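Local coordinates for protein Baccell_00875 (PDB 5NO8) that is a polysaccharide lyase that probably removes rhamnose caps, joined through glucuronic acid, from complex plant arabinogalactan proteins, at residues K87-I92 / A143-F148; V103-G108 / I112-E117; Y70-G75 / W237-H242; L74-V79 / A219-D224. All coordinates share one frame; numbering follows the deposited sequence.

Interaction 1: K87-I92 / A143-F148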
loop_
_atom_site.group_PDB
_atom_site.type_symbol
_atom_site.label_atom_id
_atom_site.label_comp_id
_atom_site.label_asym_id
_atom_site.label_seq_id
_atom_site.Cartn_x
_atom_site.Cartn_y
_atom_site.Cartn_z
ATOM N N LYS A 87 8.719 4.351 -30.698
ATOM C CA LYS A 87 9.212 3.855 -29.429
ATOM C C LYS A 87 10.460 3.001 -29.658
ATOM O O LYS A 87 10.458 2.107 -30.552
ATOM C CB LYS A 87 8.168 3.043 -28.663
ATOM C CG LYS A 87 8.737 2.477 -27.370
ATOM C CD LYS A 87 7.679 1.895 -26.452
ATOM C CE LYS A 87 8.331 1.247 -25.247
ATOM N NZ LYS A 87 7.344 0.639 -24.336
ATOM N N ARG A 88 11.496 3.281 -28.875
ATOM C CA ARG A 88 12.741 2.510 -28.889
ATOM C C ARG A 88 12.993 1.906 -27.520
ATOM O O ARG A 88 12.674 2.511 -26.491
ATOM C CB ARG A 88 13.919 3.401 -29.253
ATOM C CG ARG A 88 13.741 4.260 -30.489
ATOM C CD ARG A 88 13.674 3.455 -31.756
ATOM N NE ARG A 88 14.886 2.645 -31.986
ATOM C CZ ARG A 88 15.712 2.719 -33.035
ATOM N NH1 ARG A 88 16.747 1.880 -33.086
ATOM N NH2 ARG A 88 15.524 3.582 -34.035
ATOM N N GLU A 89 13.567 0.713 -27.498
ATOM C CA GLU A 89 13.954 0.044 -26.252
ATOM C C GLU A 89 15.437 -0.231 -26.435
ATOM O O GLU A 89 15.815 -0.792 -27.479
ATOM C CB GLU A 89 13.191 -1.269 -26.055
ATOM C CG GLU A 89 11.686 -1.110 -25.961
ATOM C CD GLU A 89 10.949 -2.438 -26.014
ATOM O OE1 GLU A 89 10.847 -3.032 -27.118
ATOM O OE2 GLU A 89 10.468 -2.890 -24.953
ATOM N N TRP A 90 16.282 0.212 -25.508
ATOM C CA TRP A 90 17.708 -0.111 -25.624
ATOM C C TRP A 90 17.957 -1.445 -24.973
ATOM O O TRP A 90 17.442 -1.737 -23.883
ATOM C CB TRP A 90 18.634 1.015 -25.131
ATOM C CG TRP A 90 18.681 1.382 -23.679
ATOM C CD1 TRP A 90 19.558 0.900 -22.733
ATOM C CD2 TRP A 90 17.913 2.396 -23.029
ATOM N NE1 TRP A 90 19.351 1.526 -21.540
ATOM C CE2 TRP A 90 18.353 2.456 -21.687
ATOM C CE3 TRP A 90 16.901 3.269 -23.450
ATOM C CZ2 TRP A 90 17.787 3.339 -20.753
ATOM C CZ3 TRP A 90 16.346 4.149 -22.512
ATOM C CH2 TRP A 90 16.788 4.163 -21.192
ATOM N N ARG A 91 18.706 -2.297 -25.679
ATOM C CA ARG A 91 18.966 -3.646 -25.206
ATOM C C ARG A 91 20.326 -4.169 -25.677
ATOM O O ARG A 91 20.980 -4.858 -24.921
ATOM C CB ARG A 91 17.868 -4.623 -25.681
ATOM C CG ARG A 91 18.020 -6.020 -25.073
ATOM C CD ARG A 91 16.888 -6.961 -25.462
ATOM N NE ARG A 91 17.112 -7.450 -26.806
ATOM C CZ ARG A 91 17.831 -8.526 -27.132
ATOM N NH1 ARG A 91 18.388 -9.320 -26.216
ATOM N NH2 ARG A 91 17.977 -8.812 -28.413
ATOM N N ILE A 92 20.740 -3.838 -26.891
ATOM C CA ILE A 92 22.022 -4.324 -27.438
ATOM C C ILE A 92 22.962 -3.133 -27.605
ATOM O O ILE A 92 22.717 -2.282 -28.436
ATOM C CB ILE A 92 21.819 -5.025 -28.792
ATOM C CG1 ILE A 92 20.830 -6.214 -28.658
ATOM C CG2 ILE A 92 23.157 -5.445 -29.396
ATOM C CD1 ILE A 92 21.222 -7.275 -27.633
ATOM N N ALA A 143 12.188 5.843 -19.574
ATOM C CA ALA A 143 12.293 5.085 -18.319
ATOM C C ALA A 143 13.465 4.133 -18.322
ATOM O O ALA A 143 13.895 3.689 -19.369
ATOM C CB ALA A 143 10.996 4.342 -18.015
ATOM N N VAL A 144 14.006 3.880 -17.126
ATOM C CA VAL A 144 15.068 2.909 -16.938
ATOM C C VAL A 144 14.473 1.779 -16.095
ATOM O O VAL A 144 13.868 2.018 -15.033
ATOM C CB VAL A 144 16.280 3.530 -16.231
ATOM C CG1 VAL A 144 17.366 2.489 -15.934
ATOM C CG2 VAL A 144 16.852 4.668 -17.041
ATOM N N TYR A 145 14.656 0.536 -16.538
ATOM C CA TYR A 145 14.250 -0.605 -15.720
ATOM C C TYR A 145 15.117 -0.727 -14.472
ATOM O O TYR A 145 16.345 -0.654 -14.545
ATOM C CB TYR A 145 14.334 -1.904 -16.513
ATOM C CG TYR A 145 13.397 -1.988 -17.655
ATOM C CD1 TYR A 145 12.024 -1.969 -17.452
ATOM C CD2 TYR A 145 13.867 -2.115 -18.948
ATOM C CE1 TYR A 145 11.134 -2.064 -18.513
ATOM C CE2 TYR A 145 13.003 -2.219 -20.009
ATOM C CZ TYR A 145 11.637 -2.223 -19.801
ATOM O OH TYR A 145 10.795 -2.328 -20.891
ATOM N N THR A 146 14.452 -0.900 -13.320
ATOM C CA THR A 146 15.110 -1.111 -12.031
ATOM C C THR A 146 14.352 -2.268 -11.377
ATOM O O THR A 146 13.477 -2.050 -10.518
ATOM C CB THR A 146 15.116 0.154 -11.146
ATOM O OG1 THR A 146 13.767 0.571 -10.912
ATOM C CG2 THR A 146 15.931 1.279 -11.777
ATOM N N PRO A 147 14.637 -3.503 -11.815
ATOM C CA PRO A 147 13.802 -4.653 -11.436
ATOM C C PRO A 147 14.115 -5.155 -10.035
ATOM O O PRO A 147 14.598 -6.261 -9.866
ATOM C CB PRO A 147 14.107 -5.681 -12.520
ATOM C CG PRO A 147 15.499 -5.357 -12.939
ATOM C CD PRO A 147 15.619 -3.864 -12.847
ATOM N N PHE A 148 13.801 -4.329 -9.042
ATOM C CA PHE A 148 13.978 -4.690 -7.618
ATOM C C PHE A 148 13.201 -5.975 -7.328
ATOM O O PHE A 148 12.090 -6.189 -7.861
ATOM C CB PHE A 148 13.503 -3.574 -6.681
ATOM C CG PHE A 148 14.356 -2.342 -6.698
ATOM C CD1 PHE A 148 15.506 -2.262 -5.923
ATOM C CD2 PHE A 148 13.982 -1.239 -7.463
ATOM C CE1 PHE A 148 16.297 -1.113 -5.925
ATOM C CE2 PHE A 148 14.772 -0.101 -7.485
ATOM C CZ PHE A 148 15.925 -0.039 -6.723
HETATM O O HOH W 1 9.001 -1.033 -22.854
HETATM O O HOH W 2 12.022 -3.587 -22.870
#
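Trp90 reaches Ala143 and Val144 with the far rim of its indole. Its CH2 lies 3.5 Å from the carbonyl O of Ala143, approached obliquely, while the CG2 methyl of Val144 comes up to the ring edge, 4.1 Å from CZ2. With CG between the backbone N and the carbonyl carbon (chi1 67°), the indole reaches across the intervening strand 75-81, and a hydrogen bond from NE1 to Gly73 O fixes its rotation. The second point of approach is polar and mediated by solvent. Glu89 OE2 and Tyr145 OH stand 4.1 Å apart, too far for a direct bond. One water spans them, 2.7 Å from Glu89 OE2 and 2.6 Å from Tyr145 OH; another joins the same two atoms and also accepts from Lys87 NZ at 2.8 Å. Replacing Trp90 by an alanine is likely to open a gap beside Val144 and leave Gly73 O without its indole donor. Residues 87-90 and 143-145 run 34° apart with their axes 9.4 Å from each other, because strand 75-81 lies between them and pairs antiparallel with both; strand 217-221 continues the sheet beyond Ala143 and Val144.

Interaction 2: V103-G108 / I112-E117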
loop_
_atom_site.group_PDB
_atom_site.type_symbol
_atom_site.label_atom_id
_atom_site.label_comp_id
_atom_site.label_asym_id
_atom_site.label_seq_id
_atom_site.Cartn_x
_atom_site.Cartn_y
_atom_site.Cartn_z
ATOM N N VAL A 103 28.823 1.357 -20.903
ATOM C CA VAL A 103 27.969 0.754 -21.901
ATOM C C VAL A 103 27.347 1.872 -22.730
ATOM O O VAL A 103 26.822 2.859 -22.177
ATOM C CB VAL A 103 26.867 -0.130 -21.266
ATOM C CG1 VAL A 103 26.260 -1.037 -22.305
ATOM C CG2 VAL A 103 27.413 -1.003 -20.123
ATOM N N LEU A 104 27.423 1.734 -24.046
ATOM C CA LEU A 104 26.919 2.720 -24.969
ATOM C C LEU A 104 25.897 2.086 -25.885
ATOM O O LEU A 104 26.157 1.046 -26.514
ATOM C CB LEU A 104 28.089 3.306 -25.761
ATOM C CG LEU A 104 27.832 4.416 -26.754
ATOM C CD1 LEU A 104 27.219 5.601 -26.049
ATOM C CD2 LEU A 104 29.130 4.802 -27.482
ATOM N N TYR A 105 24.739 2.733 -25.993
ATOM C CA TYR A 105 23.649 2.313 -26.879
ATOM C C TYR A 105 23.358 3.462 -27.797
ATOM O O TYR A 105 23.536 4.630 -27.418
ATOM C CB TYR A 105 22.357 1.986 -26.080
ATOM C CG TYR A 105 22.515 1.022 -24.947
ATOM C CD1 TYR A 105 23.025 1.454 -23.714
ATOM C CD2 TYR A 105 22.216 -0.338 -25.087
ATOM C CE1 TYR A 105 23.192 0.581 -22.663
ATOM C CE2 TYR A 105 22.395 -1.239 -24.022
ATOM C CZ TYR A 105 22.902 -0.778 -22.823
ATOM O OH TYR A 105 23.094 -1.613 -21.744
ATOM N N ARG A 106 22.866 3.160 -28.997
ATOM C CA ARG A 106 22.463 4.179 -29.948
ATOM C C ARG A 106 21.173 3.709 -30.583
ATOM O O ARG A 106 21.143 2.688 -31.273
ATOM C CB ARG A 106 23.540 4.462 -30.996
ATOM C CG ARG A 106 23.172 5.491 -32.049
ATOM C CD ARG A 106 23.019 6.923 -31.506
ATOM N NE ARG A 106 22.733 7.803 -32.614
ATOM C CZ ARG A 106 23.632 8.435 -33.368
ATOM N NH1 ARG A 106 24.913 8.390 -33.079
ATOM N NH2 ARG A 106 23.223 9.180 -34.384
ATOM N N GLU A 107 20.113 4.460 -30.317
ATOM C CA GLU A 107 18.770 4.081 -30.732
ATOM C C GLU A 107 18.210 5.259 -31.502
ATOM O O GLU A 107 17.763 6.273 -30.915
ATOM C CB GLU A 107 17.908 3.740 -29.516
ATOM C CG GLU A 107 18.417 2.578 -28.656
ATOM C CD GLU A 107 18.509 1.247 -29.373
ATOM O OE1 GLU A 107 17.702 1.004 -30.299
ATOM O OE2 GLU A 107 19.379 0.427 -28.968
ATOM N N GLY A 108 18.286 5.154 -32.826
ATOM C CA GLY A 108 17.893 6.266 -33.684
ATOM C C GLY A 108 18.843 7.425 -33.439
ATOM O O GLY A 108 20.072 7.249 -33.419
ATOM N N ILE A 112 22.581 6.644 -25.628
ATOM C CA ILE A 112 22.431 6.366 -24.201
ATOM C C ILE A 112 23.758 5.842 -23.694
ATOM O O ILE A 112 24.203 4.773 -24.113
ATOM C CB ILE A 112 21.327 5.340 -23.884
ATOM C CG1 ILE A 112 19.988 5.716 -24.548
ATOM C CG2 ILE A 112 21.132 5.241 -22.388
ATOM C CD1 ILE A 112 19.714 5.029 -25.871
ATOM N N LEU A 113 24.411 6.610 -22.839
ATOM C CA LEU A 113 25.707 6.167 -22.270
ATOM C C LEU A 113 25.499 5.903 -20.799
ATOM O O LEU A 113 24.998 6.780 -20.097
ATOM C CB LEU A 113 26.777 7.219 -22.455
ATOM C CG LEU A 113 28.177 6.965 -21.865
ATOM C CD1 LEU A 113 28.820 5.761 -22.540
ATOM C CD2 LEU A 113 29.041 8.204 -22.022
ATOM N N ILE A 114 25.885 4.714 -20.343
ATOM C CA ILE A 114 25.919 4.400 -18.932
ATOM C C ILE A 114 27.350 4.275 -18.443
ATOM O O ILE A 114 28.098 3.466 -18.979
ATOM C CB ILE A 114 25.193 3.090 -18.612
ATOM C CG1 ILE A 114 23.815 3.079 -19.269
ATOM C CG2 ILE A 114 25.075 2.932 -17.098
ATOM C CD1 ILE A 114 23.060 1.776 -19.135
ATOM N N LYS A 115 27.714 5.057 -17.427
ATOM C CA LYS A 115 29.035 4.974 -16.775
ATOM C C LYS A 115 28.806 4.544 -15.342
ATOM O O LYS A 115 28.081 5.221 -14.614
ATOM C CB LYS A 115 29.746 6.341 -16.835
ATOM C CG LYS A 115 30.133 6.772 -18.263
ATOM C CD LYS A 115 30.933 8.076 -18.323
ATOM C CE LYS A 115 30.017 9.303 -18.407
ATOM N NZ LYS A 115 30.800 10.551 -18.350
ATOM N N ARG A 116 29.404 3.419 -14.956
ATOM C CA ARG A 116 29.297 2.894 -13.606
ATOM C C ARG A 116 30.625 2.958 -12.874
ATOM O O ARG A 116 31.673 2.698 -13.465
ATOM C CB ARG A 116 28.869 1.450 -13.635
ATOM C CG ARG A 116 27.507 1.246 -14.249
ATOM C CD ARG A 116 27.257 -0.215 -14.545
ATOM N NE ARG A 116 25.939 -0.379 -15.150
ATOM C CZ ARG A 116 25.642 -1.157 -16.183
ATOM N NH1 ARG A 116 26.566 -1.879 -16.802
ATOM N NH2 ARG A 116 24.377 -1.224 -16.604
ATOM N N GLU A 117 30.566 3.299 -11.598
ATOM C CA GLU A 117 31.742 3.201 -10.743
ATOM C C GLU A 117 31.365 2.816 -9.339
ATOM O O GLU A 117 30.267 3.088 -8.897
ATOM C CB GLU A 117 32.683 4.405 -10.857
ATOM C CG GLU A 117 32.290 5.741 -10.317
ATOM C CD GLU A 117 33.421 6.771 -10.530
ATOM O OE1 GLU A 117 34.526 6.627 -9.941
ATOM O OE2 GLU A 117 33.212 7.730 -11.298
#
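Tyr105 and Ile112 face each other as a hydrogen-bonded antiparallel pair in the hairpin of strands 102-107 and 110-119. Tyr105 CB lies 3.9 Å from Ile112 O, with the CD1 methyl of Ile112 barely farther off. CG stands anti to the carbonyl carbon (chi1 -52°), which carries the ring along the partner strand toward Ile114. There CD1 has the carbonyl O of Ile112 at the ring edge, in plane, at 3.5 Å, and CE1 touches Ile114 CD1 obliquely at 3.7 Å. Beyond the hairpin, the hydroxyl is hydrogen-bonded to Thr37 O, and the ring also meets that of Trp90. The backbone beneath is regular: Tyr105 N donates to Ile112 O at 2.8 Å and Ile114 N to Val103 O nearly straight (174°), each answered by the reciprocal bond of its pair. On the same face as Tyr105, Val103 CG2 lies 3.5 Å from Arg116 NH1, whose guanidinium has its polar partners elsewhere, in Glu125, Gly38 O and Gly100 O. On the opposite face, Leu104 CD1 and Leu113 CD1 meet at 3.9 Å. Across the hairpin, the bonding is thus wholly backbone to backbone, whereas the side chains contribute mostly apolar packing; the polar ends of Tyr105 and Arg116 tie the hairpin to nearby loops and to strand 122-131.

Interaction 3: Y70-G75 / W237-H242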
loop_
_atom_site.group_PDB
_atom_site.type_symbol
_atom_site.label_atom_id
_atom_site.label_comp_id
_atom_site.label_asym_id
_atom_site.label_seq_id
_atom_site.Cartn_x
_atom_site.Cartn_y
_atom_site.Cartn_z
ATOM N N TYR A 70 14.386 -6.763 -19.689
ATOM C CA TYR A 70 14.084 -6.111 -18.404
ATOM C C TYR A 70 15.263 -5.944 -17.457
ATOM O O TYR A 70 15.094 -5.529 -16.298
ATOM C CB TYR A 70 12.983 -6.885 -17.673
ATOM C CG TYR A 70 11.628 -6.761 -18.298
ATOM C CD1 TYR A 70 11.019 -5.505 -18.422
ATOM C CD2 TYR A 70 10.917 -7.870 -18.706
ATOM C CE1 TYR A 70 9.766 -5.373 -18.979
ATOM C CE2 TYR A 70 9.642 -7.747 -19.267
ATOM C CZ TYR A 70 9.075 -6.493 -19.379
ATOM O OH TYR A 70 7.832 -6.356 -19.895
ATOM N N GLY A 71 16.466 -6.240 -17.930
ATOM C CA GLY A 71 17.659 -6.047 -17.123
ATOM C C GLY A 71 17.809 -4.628 -16.586
ATOM O O GLY A 71 17.508 -3.661 -17.272
ATOM N N TRP A 72 18.292 -4.530 -15.359
ATOM C CA TRP A 72 18.575 -3.241 -14.715
ATOM C C TRP A 72 19.466 -2.397 -15.602
ATOM O O TRP A 72 20.570 -2.829 -16.023
ATOM C CB TRP A 72 19.271 -3.477 -13.374
ATOM C CG TRP A 72 19.656 -2.253 -12.657
ATOM C CD1 TRP A 72 20.601 -1.349 -13.037
ATOM C CD2 TRP A 72 19.152 -1.798 -11.412
ATOM N NE1 TRP A 72 20.709 -0.353 -12.115
ATOM C CE2 TRP A 72 19.843 -0.617 -11.092
ATOM C CE3 TRP A 72 18.197 -2.284 -10.513
ATOM C CZ2 TRP A 72 19.564 0.124 -9.948
ATOM C CZ3 TRP A 72 17.948 -1.557 -9.358
ATOM C CH2 TRP A 72 18.614 -0.371 -9.093
ATOM N N GLY A 73 19.027 -1.180 -15.902
ATOM C CA GLY A 73 19.845 -0.291 -16.716
ATOM C C GLY A 73 19.456 -0.236 -18.174
ATOM O O GLY A 73 19.892 0.682 -18.897
ATOM N N LEU A 74 18.654 -1.197 -18.623
ATOM C CA LEU A 74 18.000 -1.120 -19.894
ATOM C C LEU A 74 16.785 -0.215 -19.747
ATOM O O LEU A 74 16.446 0.216 -18.642
ATOM C CB LEU A 74 17.630 -2.487 -20.438
ATOM C CG LEU A 74 18.822 -3.452 -20.553
ATOM C CD1 LEU A 74 18.317 -4.744 -21.165
ATOM C CD2 LEU A 74 19.997 -2.856 -21.325
ATOM N N GLY A 75 16.176 0.136 -20.859
ATOM C CA GLY A 75 15.045 1.071 -20.782
ATOM C C GLY A 75 14.449 1.354 -22.120
ATOM O O GLY A 75 14.666 0.611 -23.083
ATOM N N TRP A 237 22.503 8.255 -10.110
ATOM C CA TRP A 237 22.097 7.838 -8.790
ATOM C C TRP A 237 23.181 7.025 -8.117
ATOM O O TRP A 237 24.091 6.540 -8.792
ATOM C CB TRP A 237 20.782 7.085 -8.831
ATOM C CG TRP A 237 20.688 5.867 -9.756
ATOM C CD1 TRP A 237 21.582 4.847 -9.897
ATOM C CD2 TRP A 237 19.590 5.545 -10.613
ATOM N NE1 TRP A 237 21.127 3.934 -10.799
ATOM C CE2 TRP A 237 19.901 4.332 -11.254
ATOM C CE3 TRP A 237 18.365 6.148 -10.876
ATOM C CZ2 TRP A 237 19.028 3.714 -12.146
ATOM C CZ3 TRP A 237 17.499 5.535 -11.786
ATOM C CH2 TRP A 237 17.845 4.347 -12.407
ATOM N N HIS A 238 23.061 6.914 -6.792
ATOM C CA HIS A 238 23.935 6.096 -5.963
ATOM C C HIS A 238 23.103 4.952 -5.405
ATOM O O HIS A 238 22.013 5.212 -4.887
ATOM C CB HIS A 238 24.418 6.889 -4.787
ATOM C CG HIS A 238 25.430 7.922 -5.120
ATOM N ND1 HIS A 238 26.574 8.086 -4.377
ATOM C CD2 HIS A 238 25.487 8.841 -6.111
ATOM C CE1 HIS A 238 27.293 9.075 -4.885
ATOM N NE2 HIS A 238 26.647 9.564 -5.927
ATOM N N VAL A 239 23.616 3.724 -5.520
ATOM C CA VAL A 239 23.027 2.522 -4.956
ATOM C C VAL A 239 23.949 2.009 -3.866
ATOM O O VAL A 239 25.155 1.913 -4.065
ATOM C CB VAL A 239 22.798 1.464 -6.036
ATOM C CG1 VAL A 239 22.238 0.192 -5.420
ATOM C CG2 VAL A 239 21.864 2.010 -7.098
ATOM N N PHE A 240 23.403 1.761 -2.679
ATOM C CA PHE A 240 24.265 1.569 -1.499
ATOM C C PHE A 240 23.554 0.773 -0.415
ATOM O O PHE A 240 22.333 0.770 -0.307
ATOM C CB PHE A 240 24.679 2.918 -0.895
ATOM C CG PHE A 240 23.507 3.799 -0.542
ATOM C CD1 PHE A 240 22.964 4.663 -1.505
ATOM C CD2 PHE A 240 22.931 3.768 0.723
ATOM C CE1 PHE A 240 21.884 5.471 -1.203
ATOM C CE2 PHE A 240 21.830 4.577 1.025
ATOM C CZ PHE A 240 21.310 5.429 0.064
ATOM N N ALA A 241 24.365 0.124 0.405
ATOM C CA ALA A 241 23.882 -0.610 1.547
ATOM C C ALA A 241 23.580 0.362 2.674
ATOM O O ALA A 241 24.245 1.373 2.828
ATOM C CB ALA A 241 24.955 -1.594 2.007
ATOM N N HIS A 242 22.586 0.033 3.479
ATOM C CA HIS A 242 22.291 0.790 4.673
ATOM C C HIS A 242 21.675 -0.077 5.756
ATOM O O HIS A 242 21.312 -1.219 5.525
ATOM C CB HIS A 242 21.436 2.042 4.359
ATOM C CG HIS A 242 20.028 1.739 3.966
ATOM N ND1 HIS A 242 19.048 1.445 4.888
ATOM C CD2 HIS A 242 19.436 1.650 2.748
ATOM C CE1 HIS A 242 17.904 1.229 4.260
ATOM N NE2 HIS A 242 18.116 1.331 2.960
#
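Trp72 holds CG anti to its own N (chi1 178°), which throws the indole out from its loop toward Val239 and Trp237, and Trp237, with CG between N and the carbonyl carbon (chi1 55°), brings its ring up from the strand to meet it. Trp72 is the second residue of a type II beta turn from Gly71 to Leu74, closed by Leu74 N bonding to Gly71 O at 3.0 Å. Gly73 occupies the third position with positive phi (99°), where a side chain would run into the carbonyl O of Trp72. The turn leads into strand 75-81, and the Trp72 indole packs between that strand's sheet and the antiparallel sheet containing 232-242, consistent with a beta-sandwich. One corner of the ring does the touching: CZ2 meets the CG2 methyl of Val239 at 4.1 Å, the two side chains running antiparallel alongside each other. Leu190 packs against both tryptophans, and the Phe148 ring meets Trp72 edge to face. Although the indoles make no hydrogen bond with each other, Trp237 NE1 lies at the edge of the Trp72 ring, 4.2 Å from CZ2, and both NE1 atoms bond to the same carboxylate oxygen, Glu125 OE1.

Interaction 4: L74-V79 / A219-D224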
loop_
_atom_site.group_PDB
_atom_site.type_symbol
_atom_site.label_atom_id
_atom_site.label_comp_id
_atom_site.label_asym_id
_atom_site.label_seq_id
_atom_site.Cartn_x
_atom_site.Cartn_y
_atom_site.Cartn_z
ATOM N N LEU A 74 18.654 -1.197 -18.623
ATOM C CA LEU A 74 18.000 -1.120 -19.894
ATOM C C LEU A 74 16.785 -0.215 -19.747
ATOM O O LEU A 74 16.446 0.216 -18.642
ATOM C CB LEU A 74 17.630 -2.487 -20.438
ATOM C CG LEU A 74 18.822 -3.452 -20.553
ATOM C CD1 LEU A 74 18.317 -4.744 -21.165
ATOM C CD2 LEU A 74 19.997 -2.856 -21.325
ATOM N N GLY A 75 16.176 0.136 -20.859
ATOM C CA GLY A 75 15.045 1.071 -20.782
ATOM C C GLY A 75 14.449 1.354 -22.120
ATOM O O GLY A 75 14.666 0.611 -23.083
ATOM N N TYR A 76 13.682 2.433 -22.173
ATOM C CA TYR A 76 12.910 2.784 -23.348
ATOM C C TYR A 76 12.534 4.251 -23.375
ATOM O O TYR A 76 12.633 4.954 -22.381
ATOM C CB TYR A 76 11.637 1.901 -23.426
ATOM C CG TYR A 76 10.776 1.962 -22.180
ATOM C CD1 TYR A 76 9.855 2.977 -22.002
ATOM C CD2 TYR A 76 10.893 0.998 -21.173
ATOM C CE1 TYR A 76 9.074 3.026 -20.858
ATOM C CE2 TYR A 76 10.130 1.052 -20.007
ATOM C CZ TYR A 76 9.205 2.066 -19.872
ATOM O OH TYR A 76 8.441 2.129 -18.745
ATOM N N PHE A 77 12.118 4.710 -24.547
ATOM C CA PHE A 77 11.635 6.067 -24.715
ATOM C C PHE A 77 10.858 6.118 -26.005
ATOM O O PHE A 77 11.039 5.276 -26.904
ATOM C CB PHE A 77 12.786 7.088 -24.736
ATOM C CG PHE A 77 13.805 6.820 -25.809
ATOM C CD1 PHE A 77 13.571 7.216 -27.110
ATOM C CD2 PHE A 77 14.973 6.135 -25.528
ATOM C CE1 PHE A 77 14.496 6.959 -28.120
ATOM C CE2 PHE A 77 15.896 5.886 -26.538
ATOM C CZ PHE A 77 15.651 6.291 -27.824
ATOM N N THR A 78 9.979 7.096 -26.090
ATOM C CA THR A 78 9.275 7.389 -27.317
ATOM C C THR A 78 9.844 8.658 -27.892
ATOM O O THR A 78 9.747 9.711 -27.267
ATOM C CB THR A 78 7.772 7.503 -27.057
ATOM O OG1 THR A 78 7.294 6.247 -26.564
ATOM C CG2 THR A 78 7.019 7.886 -28.327
ATOM N N VAL A 79 10.369 8.592 -29.107
ATOM C CA VAL A 79 10.995 9.732 -29.737
ATOM C C VAL A 79 10.043 10.313 -30.777
ATOM O O VAL A 79 9.449 9.601 -31.591
ATOM C CB VAL A 79 12.413 9.447 -30.280
ATOM C CG1 VAL A 79 12.447 8.307 -31.229
ATOM C CG2 VAL A 79 13.002 10.689 -30.933
ATOM N N ALA A 219 9.904 0.203 -13.565
ATOM C CA ALA A 219 10.646 1.113 -14.424
ATOM C C ALA A 219 10.532 2.530 -13.851
ATOM O O ALA A 219 9.435 2.990 -13.569
ATOM C CB ALA A 219 10.119 1.091 -15.850
ATOM N N LEU A 220 11.656 3.185 -13.632
ATOM C CA LEU A 220 11.645 4.558 -13.119
ATOM C C LEU A 220 11.557 5.541 -14.300
ATOM O O LEU A 220 12.400 5.496 -15.214
ATOM C CB LEU A 220 12.881 4.811 -12.261
ATOM C CG LEU A 220 13.012 3.904 -11.027
ATOM C CD1 LEU A 220 14.185 4.343 -10.193
ATOM C CD2 LEU A 220 11.763 3.845 -10.140
ATOM N N ASP A 221 10.567 6.436 -14.257
ATOM C CA ASP A 221 10.333 7.400 -15.320
ATOM C C ASP A 221 11.101 8.692 -15.127
ATOM O O ASP A 221 11.004 9.328 -14.086
ATOM C CB ASP A 221 8.849 7.746 -15.427
ATOM C CG ASP A 221 7.986 6.554 -15.761
ATOM O OD1 ASP A 221 8.327 5.811 -16.712
ATOM O OD2 ASP A 221 6.959 6.356 -15.091
ATOM N N LEU A 222 11.845 9.073 -16.148
ATOM C CA LEU A 222 12.516 10.350 -16.212
ATOM C C LEU A 222 11.484 11.400 -16.652
ATOM O O LEU A 222 10.398 11.048 -17.162
ATOM C CB LEU A 222 13.675 10.301 -17.238
ATOM C CG LEU A 222 14.940 9.612 -16.762
ATOM C CD1 LEU A 222 14.739 8.132 -16.524
ATOM C CD2 LEU A 222 16.088 9.871 -17.752
ATOM N N PRO A 223 11.816 12.691 -16.487
ATOM C CA PRO A 223 10.962 13.696 -17.094
ATOM C C PRO A 223 10.859 13.521 -18.604
ATOM O O PRO A 223 11.796 12.997 -19.238
ATOM C CB PRO A 223 11.674 15.025 -16.762
ATOM C CG PRO A 223 12.595 14.687 -15.632
ATOM C CD PRO A 223 13.026 13.290 -15.898
ATOM N N ASP A 224 9.743 13.955 -19.184
ATOM C CA ASP A 224 9.697 14.100 -20.628
ATOM C C ASP A 224 10.719 15.180 -21.019
ATOM O O ASP A 224 10.918 16.144 -20.282
ATOM C CB ASP A 224 8.286 14.422 -21.104
ATOM C CG ASP A 224 7.303 13.236 -20.922
ATOM O OD1 ASP A 224 7.657 12.015 -20.872
ATOM O OD2 ASP A 224 6.089 13.535 -20.872
#
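Tyr76 meets Ala219 closely with the end of its phenol: OH lies 3.5 Å from Ala219 CB, and CE2 is 4.2 Å from the same methyl, which comes obliquely to the ring. This small, buried patch is the tight part of the contact. With chi1 at 55°, CG sits between the backbone N and the carbonyl carbon, and the ring extends over Ala143 toward the strand beyond. The hydroxyl has its polar partners outside the two segments, in Glu201 OE2 and Trp203 NE1, so Ala219 packs against an oxygen already gripped twice. Strands 75-81 and 217-221 do not pair directly; in their mixed sheet both are antiparallel neighbours of strand 137-145, and the tyrosine therefore bridges over an intervening strand, to whose Ala143 its own backbone is bonded. Toward Asp221 the fit is looser. Its OD1 stops 4.2 Å from Tyr76 OH, with no hydrogen bond between them, and that carboxylate also lies close to the one of Glu201. Farther along, the segments keep their distance without touching: Asp224 is exposed, and partly exposed Thr78 bonds through OG1 to a glycerol, probably from the crystallisation liquor.

Interactions 1 and 4 belong to one sheet, and each spans an intervening strand: 75-81 in the first, 137-145 in the second. Interaction 2 is the one directly paired contact, a hairpin of the antiparallel sheet, while interaction 3 joins the two sheets through a turn whose last residue, Leu74, begins segment 74-79. Chemistry follows place. Interaction 3 is buried and mainly aromatic, interaction 4 buried around a tyrosine hydroxyl whose bonds go elsewhere, interaction 1 buried at its indole yet watered on its exposed glutamate side, and interaction 2 bonded through backbone, with one face partly exposed. Arg88 NH1 and Glu107 OE1, 3.1 Å apart, link interactions 1 and 2 by a salt bridge.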